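Local coordinates for protein putative citrate lyase, alfa subunit (Streptococcus mutans, PDB 2HJ0) that is a putative citrate lyase alpha subunit, a mixed alpha/beta protein whose two large sheets are mostly parallel, found here with a second copy, at residues A[46-51]-A[228-233]. Numbering follows the deposited sequence.
Sequences DKLLSS and IVVVDA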
loop_
_atom_site.group_PDB
_atom_site.type_symbol
_atom_site.label_atom_id
_atom_site.label_comp_id
_atom_site.label_asym_id
_atom_site.label_seq_id
_atom_site.Cartn_x
_atom_site.Cartn_y
_atom_site.Cartn_z
ATOM N N ASP A 46 -5.519 14.679 -17.876
ATOM C CA ASP A 46 -6.175 15.269 -16.718
ATOM C C ASP A 46 -7.061 14.192 -16.104
ATOM O O ASP A 46 -7.915 13.642 -16.788
ATOM C CB ASP A 46 -7.027 16.459 -17.142
ATOM C CG ASP A 46 -7.253 17.439 -16.010
ATOM O OD1 ASP A 46 -7.697 17.009 -14.913
ATOM O OD2 ASP A 46 -6.985 18.642 -16.222
ATOM N N LYS A 47 -6.865 13.881 -14.826
ATOM C CA LYS A 47 -7.679 12.847 -14.187
ATOM C C LYS A 47 -8.941 13.401 -13.512
ATOM O O LYS A 47 -9.805 12.633 -13.101
ATOM C CB LYS A 47 -6.824 12.052 -13.182
ATOM C CG LYS A 47 -5.612 11.348 -13.825
ATOM C CD LYS A 47 -4.596 10.806 -12.802
ATOM C CE LYS A 47 -5.078 9.544 -12.102
ATOM N NZ LYS A 47 -4.120 9.065 -11.061
ATOM N N LEU A 48 -9.056 14.725 -13.421
ATOM C CA LEU A 48 -10.224 15.348 -12.800
ATOM C C LEU A 48 -11.350 15.451 -13.826
ATOM O O LEU A 48 -11.114 15.807 -14.979
ATOM C CB LEU A 48 -9.876 16.750 -12.275
ATOM C CG LEU A 48 -10.379 17.190 -10.880
ATOM C CD1 LEU A 48 -10.083 18.678 -10.686
ATOM C CD2 LEU A 48 -11.865 16.941 -10.714
ATOM N N LEU A 49 -12.570 15.123 -13.406
ATOM C CA LEU A 49 -13.747 15.175 -14.272
ATOM C C LEU A 49 -14.775 16.170 -13.733
ATOM O O LEU A 49 -14.665 16.635 -12.598
ATOM C CB LEU A 49 -14.369 13.786 -14.371
ATOM C CG LEU A 49 -13.921 12.888 -15.531
ATOM C CD1 LEU A 49 -12.436 13.045 -15.794
ATOM C CD2 LEU A 49 -14.274 11.436 -15.205
ATOM N N SER A 50 -15.788 16.485 -14.531
ATOM C CA SER A 50 -16.789 17.456 -14.100
ATOM C C SER A 50 -17.945 16.888 -13.292
ATOM O O SER A 50 -18.432 17.533 -12.363
ATOM C CB SER A 50 -17.373 18.178 -15.303
ATOM O OG SER A 50 -18.087 17.262 -16.098
ATOM N N SER A 51 -18.384 15.683 -13.633
ATOM C CA SER A 51 -19.521 15.099 -12.941
ATOM C C SER A 51 -19.463 13.587 -12.850
ATOM O O SER A 51 -18.607 12.953 -13.457
ATOM C CB SER A 51 -20.789 15.475 -13.689
ATOM O OG SER A 51 -20.761 14.901 -14.993
ATOM N N ILE A 228 -11.129 11.611 -10.816
ATOM C CA ILE A 228 -11.575 12.294 -9.622
ATOM C C ILE A 228 -12.710 13.222 -9.999
ATOM O O ILE A 228 -12.618 13.966 -10.972
ATOM C CB ILE A 228 -10.471 13.136 -8.981
ATOM C CG1 ILE A 228 -9.296 12.251 -8.574
ATOM C CG2 ILE A 228 -11.021 13.842 -7.765
ATOM C CD1 ILE A 228 -8.367 11.892 -9.707
ATOM N N VAL A 229 -13.795 13.155 -9.243
ATOM C CA VAL A 229 -14.929 14.009 -9.507
ATOM C C VAL A 229 -15.293 14.728 -8.228
ATOM O O VAL A 229 -15.377 14.122 -7.160
ATOM C CB VAL A 229 -16.137 13.200 -10.005
ATOM C CG1 VAL A 229 -16.391 12.046 -9.070
ATOM C CG2 VAL A 229 -17.366 14.090 -10.086
ATOM N N VAL A 230 -15.504 16.029 -8.339
ATOM C CA VAL A 230 -15.864 16.836 -7.192
ATOM C C VAL A 230 -17.362 17.098 -7.164
ATOM O O VAL A 230 -17.947 17.408 -8.188
ATOM C CB VAL A 230 -15.138 18.182 -7.246
ATOM C CG1 VAL A 230 -15.662 19.083 -6.150
ATOM C CG2 VAL A 230 -13.637 17.974 -7.089
ATOM N N VAL A 231 -17.979 16.971 -5.994
ATOM C CA VAL A 231 -19.414 17.230 -5.861
ATOM C C VAL A 231 -19.678 18.117 -4.644
ATOM O O VAL A 231 -18.794 18.310 -3.809
ATOM C CB VAL A 231 -20.221 15.925 -5.705
ATOM C CG1 VAL A 231 -20.176 15.141 -7.001
ATOM C CG2 VAL A 231 -19.660 15.095 -4.552
ATOM N N ASP A 232 -20.893 18.649 -4.537
ATOM C CA ASP A 232 -21.234 19.519 -3.416
ATOM C C ASP A 232 -21.154 18.805 -2.065
ATOM O O ASP A 232 -20.706 19.397 -1.080
ATOM C CB ASP A 232 -22.633 20.126 -3.613
ATOM C CG ASP A 232 -22.970 21.179 -2.555
ATOM O OD1 ASP A 232 -22.227 22.194 -2.457
ATOM O OD2 ASP A 232 -23.976 20.993 -1.821
ATOM N N ALA A 233 -21.572 17.540 -2.022
ATOM C CA ALA A 233 -21.543 16.756 -0.781
ATOM C C ALA A 233 -21.554 15.261 -1.030
ATOM O O ALA A 233 -22.388 14.764 -1.776
ATOM C CB ALA A 233 -22.729 17.119 0.102
#
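Leu48 and Ile228 pair as parallel strand neighbours, a worked example of how a short strand is added, outermost within this chain, to a mostly parallel alpha/beta sheet. Two backbone bonds flank Leu48: Ile228 N donates to Lys47 O at 2.8 Å, and Leu49 N donates to Ile228 O at 2.7 Å with an N-H...O angle of 164°. Strand 227-230 continues the sheet on its other side through backbone bonds between Val229 and both Ile205 and Thr207. Before the pairing, Asp46 OD1 accepts from Leu48 N (3.0 Å) in an Asx turn.

On one face, the end of Leu48 leans toward strand 227-230, its CD2 coming 4.2 Å from Val230 CG2; Leu210 touches both residues. Beside them, Ile228 CD1 lies against Lys47 CB at 3.8 Å: chi1 of -61° sets CG1 beside the backbone N, and chi2 of 80° then turns CD1 toward the lysine. The lysine's amino group leads away to Tyr175 O and to Lys360 O of the second subunit. On the other face of the sheet, Leu49 and Val229 meet Ala55 and Ile52 of helix 52-58. Ser51 holds that helix's N-cap position, its OG weakly hydrogen-bonded to Glu54 N, and Val229 CG2 packs against the serine's backbone, 3.5 Å from Ser51 C.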